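RNA 2',3'-cyclic phosphodiesterase (Deinococcus radiodurans, PDB 5H7E) belongs to the LigT-like phosphoesterases of the 2H clan, compact proteins built on two related halves. Local coordinates at residues Y6-A11 against L154-S159; T44-P49 against N107-I112; R78-F83 against R90-K95. All coordinates share one frame; numbering follows the deposited sequence.

Contact 1 (Y6-A11 against L154-S159)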
loop_
_atom_site.group_PDB
_atom_site.type_symbol
_atom_site.label_atom_id
_atom_site.label_comp_id
_atom_site.label_asym_id
_atom_site.label_seq_id
_atom_site.Cartn_x
_atom_site.Cartn_y
_atom_site.Cartn_z
ATOM N N TYR A 6 -15.479 -5.133 -7.911
ATOM C CA TYR A 6 -14.396 -4.166 -7.911
ATOM C C TYR A 6 -13.143 -4.770 -7.292
ATOM O O TYR A 6 -13.223 -5.506 -6.314
ATOM C CB TYR A 6 -14.760 -2.928 -7.084
ATOM C CG TYR A 6 -15.913 -2.095 -7.607
ATOM C CD1 TYR A 6 -16.294 -2.138 -8.931
ATOM C CD2 TYR A 6 -16.607 -1.242 -6.751
ATOM C CE1 TYR A 6 -17.326 -1.358 -9.390
ATOM C CE2 TYR A 6 -17.647 -0.443 -7.218
ATOM C CZ TYR A 6 -17.994 -0.505 -8.527
ATOM O OH TYR A 6 -19.039 0.275 -8.989
ATOM N N ARG A 7 -11.965 -4.339 -7.774
ATOM C CA ARG A 7 -10.693 -4.624 -7.104
ATOM C C ARG A 7 -10.372 -3.419 -6.256
ATOM O O ARG A 7 -10.178 -2.317 -6.800
ATOM C CB ARG A 7 -9.531 -4.861 -8.075
ATOM C CG ARG A 7 -9.752 -5.954 -9.079
ATOM C CD ARG A 7 -8.521 -6.131 -9.974
ATOM N NE ARG A 7 -8.725 -7.247 -10.884
ATOM C CZ ARG A 7 -7.736 -7.919 -11.460
ATOM N NH1 ARG A 7 -6.474 -7.574 -11.209
ATOM N NH2 ARG A 7 -8.003 -8.935 -12.275
ATOM N N LEU A 8 -10.358 -3.613 -4.929
ATOM C CA LEU A 8 -10.194 -2.481 -4.039
ATOM C C LEU A 8 -8.989 -2.735 -3.154
ATOM O O LEU A 8 -8.561 -3.873 -2.960
ATOM C CB LEU A 8 -11.390 -2.250 -3.122
ATOM C CG LEU A 8 -12.715 -2.059 -3.873
ATOM C CD1 LEU A 8 -13.848 -1.888 -2.838
ATOM C CD2 LEU A 8 -12.685 -0.837 -4.791
ATOM N N PHE A 9 -8.423 -1.653 -2.613
ATOM C CA PHE A 9 -7.407 -1.863 -1.588
ATOM C C PHE A 9 -7.354 -0.641 -0.695
ATOM O O PHE A 9 -7.711 0.453 -1.111
ATOM C CB PHE A 9 -6.003 -2.189 -2.173
ATOM C CG PHE A 9 -5.448 -1.135 -3.096
ATOM C CD1 PHE A 9 -5.822 -1.099 -4.445
ATOM C CD2 PHE A 9 -4.497 -0.232 -2.615
ATOM C CE1 PHE A 9 -5.279 -0.149 -5.311
ATOM C CE2 PHE A 9 -3.944 0.716 -3.471
ATOM C CZ PHE A 9 -4.311 0.772 -4.808
ATOM N N TYR A 10 -7.013 -0.872 0.575
ATOM C CA TYR A 10 -6.795 0.212 1.527
ATOM C C TYR A 10 -5.309 0.496 1.578
ATOM O O TYR A 10 -4.517 -0.449 1.614
ATOM C CB TYR A 10 -7.226 -0.202 2.908
ATOM C CG TYR A 10 -8.730 -0.307 3.177
ATOM C CD1 TYR A 10 -9.456 0.776 3.613
ATOM C CD2 TYR A 10 -9.350 -1.531 3.061
ATOM C CE1 TYR A 10 -10.853 0.643 3.956
ATOM C CE2 TYR A 10 -10.691 -1.680 3.368
ATOM C CZ TYR A 10 -11.405 -0.612 3.845
ATOM O OH TYR A 10 -12.734 -0.857 4.174
ATOM N N ALA A 11 -4.950 1.770 1.487
ATOM C CA ALA A 11 -3.511 2.065 1.483
ATOM C C ALA A 11 -3.308 3.455 2.054
ATOM O O ALA A 11 -4.216 4.289 2.068
ATOM C CB ALA A 11 -2.946 2.001 0.063
ATOM N N LEU A 154 -6.372 7.425 5.701
ATOM C CA LEU A 154 -6.293 6.119 5.065
ATOM C C LEU A 154 -7.135 6.233 3.812
ATOM O O LEU A 154 -8.165 6.912 3.843
ATOM C CB LEU A 154 -6.883 5.057 6.004
ATOM C CG LEU A 154 -6.931 3.614 5.428
ATOM C CD1 LEU A 154 -5.571 3.098 5.138
ATOM C CD2 LEU A 154 -7.686 2.670 6.355
ATOM N N THR A 155 -6.691 5.633 2.717
ATOM C CA THR A 155 -7.446 5.784 1.473
ATOM C C THR A 155 -7.966 4.423 1.022
ATOM O O THR A 155 -7.246 3.423 1.064
ATOM C CB THR A 155 -6.577 6.393 0.404
ATOM O OG1 THR A 155 -6.152 7.716 0.820
ATOM C CG2 THR A 155 -7.351 6.462 -0.970
ATOM N N LEU A 156 -9.222 4.404 0.530
ATOM C CA LEU A 156 -9.740 3.224 -0.150
ATOM C C LEU A 156 -9.664 3.474 -1.654
ATOM O O LEU A 156 -10.268 4.420 -2.148
ATOM C CB LEU A 156 -11.172 2.928 0.309
ATOM C CG LEU A 156 -11.904 1.783 -0.416
ATOM C CD1 LEU A 156 -11.269 0.448 -0.058
ATOM C CD2 LEU A 156 -13.443 1.723 -0.044
ATOM N N TYR A 157 -8.868 2.674 -2.356
ATOM C CA TYR A 157 -8.640 2.797 -3.796
ATOM C C TYR A 157 -9.390 1.718 -4.543
ATOM O O TYR A 157 -9.588 0.602 -4.037
ATOM C CB TYR A 157 -7.144 2.603 -4.103
ATOM C CG TYR A 157 -6.239 3.704 -3.645
ATOM C CD1 TYR A 157 -6.085 4.849 -4.434
ATOM C CD2 TYR A 157 -5.543 3.606 -2.449
ATOM C CE1 TYR A 157 -5.205 5.857 -4.028
ATOM C CE2 TYR A 157 -4.686 4.624 -2.025
ATOM C CZ TYR A 157 -4.528 5.731 -2.831
ATOM O OH TYR A 157 -3.679 6.726 -2.393
ATOM N N ARG A 158 -9.739 2.019 -5.791
ATOM C CA ARG A 158 -10.148 0.995 -6.735
ATOM C C ARG A 158 -9.063 0.876 -7.796
ATOM O O ARG A 158 -8.564 1.887 -8.288
ATOM C CB ARG A 158 -11.452 1.347 -7.375
ATOM C CG ARG A 158 -11.916 0.334 -8.390
ATOM C CD ARG A 158 -13.239 0.732 -8.937
ATOM N NE ARG A 158 -13.564 -0.119 -10.068
ATOM C CZ ARG A 158 -14.575 0.120 -10.899
ATOM N NH1 ARG A 158 -15.371 1.162 -10.688
ATOM N NH2 ARG A 158 -14.794 -0.701 -11.912
ATOM N N SER A 159 -8.742 -0.350 -8.178
ATOM C CA SER A 159 -7.786 -0.609 -9.243
ATOM C C SER A 159 -8.494 -0.949 -10.547
ATOM O O SER A 159 -9.396 -1.787 -10.581
ATOM C CB SER A 159 -6.835 -1.735 -8.822
ATOM O OG SER A 159 -5.969 -2.067 -9.897
HETATM O O HOH W 1 -11.878 -2.643 -10.195
#
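Arg158 lays its guanidinium flat on the ring of Tyr6, the two centres 4.0 Å apart and the planes inclined by 23°, a cation-pi stack at the end of the strand pair. The arginine chain runs out extended, with CG anti to the backbone N (chi1 179°), and so carries CZ over the CD1-CE1 side of the ring. A water in the guanidinium plane bridges the two strands there: it accepts from Arg158 NE and Arg7 N and donates to Ser159 O. Farther along the same face, Leu156 CD1 sits over the centre of the Tyr10 ring, 3.9 Å from its centroid, while Leu154 CD2 touches Tyr10 CD1. On the other face Tyr157 CB presses on the Phe9 ring, 3.4 Å from Phe9 CZ; the two rings are nearly parallel but slid apart, and Ala11 CB meets Tyr157 CE2 at 3.8 Å. Behind these side chains stands an antiparallel ladder in which Phe9 and Tyr157 exchange both backbone bonds, Tyr157 N reaching Phe9 O at 2.8 Å, and Ala11 and Thr155 do likewise. Tyr10 OH is satisfied by Leu59 O. Helix 56-67 covers the Leu8 and Tyr10 face, Phe9 meets His42 and Tyr168 on the other, and strands 42-48 and 167-175 flank the pair within the sheet.

Contact 2 (T44-P49 against N107-I112). With SO4 (sulfate ion), chain D.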
loop_
_atom_site.group_PDB
_atom_site.type_symbol
_atom_site.label_atom_id
_atom_site.label_comp_id
_atom_site.label_asym_id
_atom_site.label_seq_id
_atom_site.Cartn_x
_atom_site.Cartn_y
_atom_site.Cartn_z
ATOM N N THR A 44 0.241 -0.470 1.040
ATOM C CA THR A 44 -1.013 -1.246 1.069
ATOM C C THR A 44 -1.223 -1.849 2.439
ATOM O O THR A 44 -0.300 -2.421 3.025
ATOM C CB THR A 44 -0.938 -2.341 0.044
ATOM O OG1 THR A 44 -0.719 -1.747 -1.226
ATOM C CG2 THR A 44 -2.304 -3.154 -0.023
ATOM N N LEU A 45 -2.459 -1.774 2.935
ATOM C CA LEU A 45 -2.837 -2.435 4.185
ATOM C C LEU A 45 -3.679 -3.698 3.960
ATOM O O LEU A 45 -3.572 -4.644 4.738
ATOM C CB LEU A 45 -3.630 -1.462 5.074
ATOM C CG LEU A 45 -2.793 -0.382 5.812
ATOM C CD1 LEU A 45 -2.386 0.721 4.972
ATOM C CD2 LEU A 45 -3.553 0.166 7.036
ATOM N N SER A 46 -4.517 -3.716 2.929
ATOM C CA SER A 46 -5.257 -4.913 2.599
ATOM C C SER A 46 -5.717 -4.797 1.155
ATOM O O SER A 46 -6.081 -3.712 0.687
ATOM C CB SER A 46 -6.496 -5.067 3.502
ATOM O OG SER A 46 -7.083 -6.348 3.232
ATOM N N TYR A 47 -5.693 -5.922 0.451
ATOM C CA TYR A 47 -6.120 -5.988 -0.944
ATOM C C TYR A 47 -7.348 -6.877 -1.044
ATOM O O TYR A 47 -7.351 -7.987 -0.523
ATOM C CB TYR A 47 -4.960 -6.526 -1.801
ATOM C CG TYR A 47 -5.352 -6.868 -3.195
ATOM C CD1 TYR A 47 -5.836 -5.914 -4.045
ATOM C CD2 TYR A 47 -5.245 -8.178 -3.654
ATOM C CE1 TYR A 47 -6.230 -6.238 -5.324
ATOM C CE2 TYR A 47 -5.613 -8.505 -4.953
ATOM C CZ TYR A 47 -6.115 -7.544 -5.755
ATOM O OH TYR A 47 -6.484 -7.887 -7.059
ATOM N N LEU A 48 -8.370 -6.376 -1.734
ATOM C CA LEU A 48 -9.692 -7.005 -1.841
ATOM C C LEU A 48 -9.984 -7.231 -3.312
ATOM O O LEU A 48 -10.471 -6.323 -4.014
ATOM C CB LEU A 48 -10.751 -6.085 -1.215
ATOM C CG LEU A 48 -10.603 -5.752 0.291
ATOM C CD1 LEU A 48 -9.522 -4.742 0.601
ATOM C CD2 LEU A 48 -11.905 -5.164 0.784
ATOM N N PRO A 49 -9.750 -8.431 -3.815
ATOM C CA PRO A 49 -9.745 -8.622 -5.278
ATOM C C PRO A 49 -11.099 -8.556 -5.939
ATOM O O PRO A 49 -11.167 -8.355 -7.160
ATOM C CB PRO A 49 -9.129 -10.016 -5.445
ATOM C CG PRO A 49 -9.344 -10.687 -4.107
ATOM C CD PRO A 49 -9.246 -9.607 -3.084
ATOM N N ASN A 107 -6.417 -4.727 12.348
ATOM C CA ASN A 107 -7.832 -4.435 12.651
ATOM C C ASN A 107 -8.641 -4.328 11.364
ATOM O O ASN A 107 -9.796 -4.773 11.312
ATOM C CB ASN A 107 -7.975 -3.121 13.415
ATOM C CG ASN A 107 -7.730 -3.256 14.917
ATOM O OD1 ASN A 107 -8.626 -3.028 15.702
ATOM N ND2 ASN A 107 -6.536 -3.609 15.301
ATOM N N LEU A 108 -8.048 -3.718 10.328
ATOM C CA LEU A 108 -8.731 -3.593 9.047
ATOM C C LEU A 108 -9.008 -4.970 8.456
ATOM O O LEU A 108 -10.137 -5.280 8.035
ATOM C CB LEU A 108 -7.832 -2.732 8.140
ATOM C CG LEU A 108 -8.380 -2.415 6.812
ATOM C CD1 LEU A 108 -9.596 -1.440 6.983
ATOM C CD2 LEU A 108 -7.250 -1.765 6.009
ATOM N N ARG A 109 -7.977 -5.821 8.429
ATOM C CA ARG A 109 -8.142 -7.158 7.862
ATOM C C ARG A 109 -9.178 -7.946 8.638
ATOM O O ARG A 109 -9.987 -8.686 8.046
ATOM C CB ARG A 109 -6.778 -7.877 7.842
ATOM C CG ARG A 109 -5.849 -7.230 6.838
ATOM C CD ARG A 109 -4.436 -7.767 7.061
ATOM N NE ARG A 109 -3.532 -7.226 6.051
ATOM C CZ ARG A 109 -2.480 -7.890 5.564
ATOM N NH1 ARG A 109 -2.183 -9.116 6.049
ATOM N NH2 ARG A 109 -1.762 -7.314 4.601
ATOM N N ALA A 110 -9.164 -7.824 9.971
ATOM C CA ALA A 110 -10.176 -8.509 10.751
ATOM C C ALA A 110 -11.568 -7.969 10.446
ATOM O O ALA A 110 -12.539 -8.742 10.423
ATOM C CB ALA A 110 -9.867 -8.384 12.248
ATOM N N GLY A 111 -11.695 -6.642 10.320
ATOM C CA GLY A 111 -13.006 -6.071 10.044
ATOM C C GLY A 111 -13.535 -6.479 8.684
ATOM O O GLY A 111 -14.735 -6.681 8.515
ATOM N N ILE A 112 -12.650 -6.556 7.703
ATOM C CA ILE A 112 -13.070 -6.943 6.372
ATOM C C ILE A 112 -13.604 -8.371 6.397
ATOM O O ILE A 112 -14.623 -8.662 5.795
ATOM C CB ILE A 112 -11.923 -6.826 5.363
ATOM C CG1 ILE A 112 -11.487 -5.374 5.230
ATOM C CG2 ILE A 112 -12.345 -7.352 4.007
ATOM C CD1 ILE A 112 -10.201 -5.206 4.467
HETATM S S SO4 D . 1.998 -3.969 -3.153
HETATM O O1 SO4 D . 1.089 -4.604 -4.080
HETATM O O2 SO4 D . 3.187 -4.834 -3.036
HETATM O O3 SO4 D . 2.252 -2.651 -3.718
HETATM O O4 SO4 D . 1.434 -3.831 -1.858
HETATM O O HOH W 2 -0.867 -5.261 2.777
#
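Strand 46-48 and helix 107-112 run in roughly the same direction, 26° apart, with their axes 9.5 Å from each other at closest approach, a spacing bridged by side chains. Arg109 makes the polar link. Its chain is extended from CG to NE and brings the guanidinium edge-on to a single carbonyl: NE binds Leu45 O at 2.9 Å in a nearly straight bond (163°), and NH2 reaches the same oxygen at 3.2 Å from above the carbonyl plane. Two bonds to one atom hold the guanidinium from its side, while NH1 is taken by Leu122 O. Alongside, Leu108 CD2 packs on Leu45 CB at 3.8 Å. Ile112 CD1 lies against Ser46 OG at 3.5 Å, although the hydroxyl finds its polar partner in Asp121, and Ile112 CG2 meets Leu48 CD2 at 3.9 Å as these two side chains reach for each other tip to tip. Tyr10 and Leu62 help enclose Leu108 and Ile112. At the start of the segment Thr44 OG1 lies 3.1 Å from O4 of a sulfate ion, probably from the crystallisation liquor, that is hydrogen-bonded to His127 and Thr129. His42 and Thr44 together with His127 and Thr129 match the paired H-x-T motifs that define 2H phosphoesterases. Beside this probable active site, Leu45 and Ser46 both face Tyr10 in a classic beta bulge, whose Leu45 carbonyl is the one the arginine grips.

Contact 3 (R78-F83 against R90-K95)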
loop_
_atom_site.group_PDB
_atom_site.type_symbol
_atom_site.label_atom_id
_atom_site.label_comp_id
_atom_site.label_asym_id
_atom_site.label_seq_id
_atom_site.Cartn_x
_atom_site.Cartn_y
_atom_site.Cartn_z
ATOM N N ARG A 78 12.651 3.073 5.766
ATOM C CA ARG A 78 13.770 2.356 6.348
ATOM C C ARG A 78 14.642 1.860 5.192
ATOM O O ARG A 78 15.082 2.675 4.390
ATOM C CB ARG A 78 13.290 1.244 7.311
ATOM C CG ARG A 78 12.386 1.821 8.457
ATOM C CD ARG A 78 13.257 2.690 9.415
ATOM N NE ARG A 78 14.243 1.890 10.143
ATOM C CZ ARG A 78 15.126 2.404 11.004
ATOM N NH1 ARG A 78 15.214 3.709 11.117
ATOM N NH2 ARG A 78 15.978 1.610 11.670
ATOM N N GLY A 79 14.939 0.567 5.130
ATOM C CA GLY A 79 15.874 0.027 4.140
ATOM C C GLY A 79 15.122 -0.672 3.017
ATOM O O GLY A 79 13.920 -0.828 3.079
ATOM N N THR A 80 15.848 -1.025 1.958
ATOM C CA THR A 80 15.224 -1.765 0.870
ATOM C C THR A 80 15.266 -3.270 1.136
ATOM O O THR A 80 16.036 -3.777 1.966
ATOM C CB THR A 80 15.899 -1.418 -0.448
ATOM O OG1 THR A 80 17.343 -1.620 -0.309
ATOM C CG2 THR A 80 15.571 0.026 -0.872
ATOM N N GLY A 81 14.457 -4.005 0.376
ATOM C CA GLY A 81 14.446 -5.460 0.437
ATOM C C GLY A 81 13.723 -6.044 -0.763
ATOM O O GLY A 81 13.258 -5.312 -1.645
ATOM N N TYR A 82 13.639 -7.389 -0.805
ATOM C CA TYR A 82 13.041 -8.110 -1.933
ATOM C C TYR A 82 11.944 -9.079 -1.508
ATOM O O TYR A 82 12.011 -9.678 -0.433
ATOM C CB TYR A 82 14.110 -8.916 -2.695
ATOM C CG TYR A 82 15.201 -8.043 -3.229
ATOM C CD1 TYR A 82 16.340 -7.771 -2.461
ATOM C CD2 TYR A 82 15.101 -7.454 -4.495
ATOM C CE1 TYR A 82 17.350 -6.962 -2.941
ATOM C CE2 TYR A 82 16.111 -6.642 -4.990
ATOM C CZ TYR A 82 17.240 -6.404 -4.201
ATOM O OH TYR A 82 18.252 -5.599 -4.665
ATOM N N PHE A 83 10.947 -9.260 -2.378
ATOM C CA PHE A 83 10.030 -10.418 -2.300
ATOM C C PHE A 83 10.228 -11.255 -3.556
ATOM O O PHE A 83 10.362 -10.715 -4.648
ATOM C CB PHE A 83 8.549 -10.021 -2.219
ATOM C CG PHE A 83 8.137 -9.276 -0.955
ATOM C CD1 PHE A 83 8.466 -9.754 0.315
ATOM C CD2 PHE A 83 7.381 -8.095 -1.043
ATOM C CE1 PHE A 83 8.078 -9.063 1.475
ATOM C CE2 PHE A 83 6.984 -7.396 0.102
ATOM C CZ PHE A 83 7.331 -7.879 1.369
ATOM N N ARG A 90 11.090 -10.986 -7.232
ATOM C CA ARG A 90 10.081 -10.499 -8.148
ATOM C C ARG A 90 9.711 -9.043 -7.830
ATOM O O ARG A 90 9.186 -8.340 -8.670
ATOM C CB ARG A 90 8.832 -11.365 -8.064
ATOM C CG ARG A 90 9.051 -12.813 -8.457
ATOM C CD ARG A 90 9.506 -12.926 -9.900
ATOM N NE ARG A 90 8.483 -12.432 -10.810
ATOM C CZ ARG A 90 7.388 -13.108 -11.134
ATOM N NH1 ARG A 90 7.178 -14.312 -10.628
ATOM N NH2 ARG A 90 6.504 -12.581 -11.960
ATOM N N VAL A 91 9.967 -8.625 -6.594
ATOM C CA VAL A 91 9.644 -7.284 -6.121
ATOM C C VAL A 91 10.783 -6.618 -5.343
ATOM O O VAL A 91 11.420 -7.260 -4.535
ATOM C CB VAL A 91 8.442 -7.336 -5.147
ATOM C CG1 VAL A 91 8.048 -5.949 -4.695
ATOM C CG2 VAL A 91 7.243 -8.061 -5.730
ATOM N N TRP A 92 11.027 -5.335 -5.603
ATOM C CA TRP A 92 11.997 -4.548 -4.861
ATOM C C TRP A 92 11.161 -3.515 -4.124
ATOM O O TRP A 92 10.310 -2.894 -4.721
ATOM C CB TRP A 92 12.938 -3.847 -5.821
ATOM C CG TRP A 92 14.082 -3.132 -5.179
ATOM C CD1 TRP A 92 14.889 -3.601 -4.200
ATOM C CD2 TRP A 92 14.574 -1.833 -5.511
ATOM N NE1 TRP A 92 15.844 -2.679 -3.888
ATOM C CE2 TRP A 92 15.673 -1.581 -4.683
ATOM C CE3 TRP A 92 14.190 -0.858 -6.428
ATOM C CZ2 TRP A 92 16.384 -0.401 -4.739
ATOM C CZ3 TRP A 92 14.897 0.309 -6.480
ATOM C CH2 TRP A 92 15.982 0.529 -5.643
ATOM N N PHE A 93 11.387 -3.344 -2.830
ATOM C CA PHE A 93 10.555 -2.420 -2.069
ATOM C C PHE A 93 11.406 -1.696 -1.029
ATOM O O PHE A 93 12.563 -2.049 -0.788
ATOM C CB PHE A 93 9.403 -3.186 -1.318
ATOM C CG PHE A 93 9.917 -4.222 -0.327
ATOM C CD1 PHE A 93 10.335 -3.825 0.924
ATOM C CD2 PHE A 93 9.921 -5.565 -0.658
ATOM C CE1 PHE A 93 10.805 -4.758 1.848
ATOM C CE2 PHE A 93 10.427 -6.499 0.256
ATOM C CZ PHE A 93 10.852 -6.074 1.494
ATOM N N VAL A 94 10.839 -0.620 -0.484
ATOM C CA VAL A 94 11.407 0.040 0.707
ATOM C C VAL A 94 10.482 -0.237 1.884
ATOM O O VAL A 94 9.259 -0.118 1.764
ATOM C CB VAL A 94 11.625 1.543 0.500
ATOM C CG1 VAL A 94 10.328 2.305 0.077
ATOM C CG2 VAL A 94 12.223 2.199 1.745
ATOM N N LYS A 95 11.074 -0.655 3.013
ATOM C CA LYS A 95 10.291 -0.890 4.221
ATOM C C LYS A 95 9.835 0.435 4.819
ATOM O O LYS A 95 10.568 1.421 4.802
ATOM C CB LYS A 95 11.153 -1.645 5.218
ATOM C CG LYS A 95 10.484 -1.841 6.582
ATOM C CD LYS A 95 11.469 -2.679 7.465
ATOM C CE LYS A 95 10.911 -2.968 8.828
ATOM N NZ LYS A 95 10.418 -1.715 9.426
HETATM O O HOH W 3 18.294 -3.020 -2.361
#
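Phe93 places CG between its backbone N and carbonyl carbon (chi1 60°), a turn that swings the ring across the hairpin and over Gly81 rather than out from its own strand. Trp92, with CG anti to N (chi1 -173°), leans the opposite face's indole toward Thr80 and Tyr82. The Phe93 ring therefore lies on backbone: Gly81 CA stands over its face, 4.1 Å from the centroid, with no side chain between. The rim of the Phe93 ring in turn lies over a face of Phe83, Phe93 CD2 being 3.5 Å from Phe83 CE2, with the two ring planes oblique at 31°. Beyond it, Phe83 CB touches Val91 CB at 4.0 Å. On the other face Tyr82 CE2 comes to 3.4 Å from Trp92 CD1; these rings are close to parallel but slid apart and barely overlap. A water in the indole plane accepts from Trp92 NE1 at 2.9 Å, bonds Thr80 OG1 and reaches Tyr82 OH weakly, tying the three side chains together. The ladder beneath is antiparallel, with Gly81 and Phe93 bonded both ways. At its turn-side end Phe83 O accepts from Arg90 N (2.7 Å) and Val91 N (2.9 Å), both in the carbonyl plane, the signature of a classic beta bulge. Arg90 NE is held by Lys133 O. Strand 127-132 borders strand 91-97, placing Leu130 and Ile128 against Trp92 and Val94, while His127 meets both Phe83, edge-to-face, and Phe93; strand 73-83 pairs with strand 148-160.

From the N terminus, strand 6-13 opens the widest of the three loops, which contact 1 closes only when strand 148-160 arrives. Inside it, strand 42-48 begins the loop that contact 2 closes on helix 101-114, and inside that again the short hairpin of contact 3 forms between residues 78 and 95. The three are thus nested, and none cross. Contacts 1 and 2 touch directly, since strands 6-13 and 42-48 are sheet neighbours: Tyr10 O lies 2.8 Å from Leu45 N. Contact 3 stands apart, its centre about 21 Å from each of the others, yet strand 148-160, beside strand 73-83, joins it to contact 1.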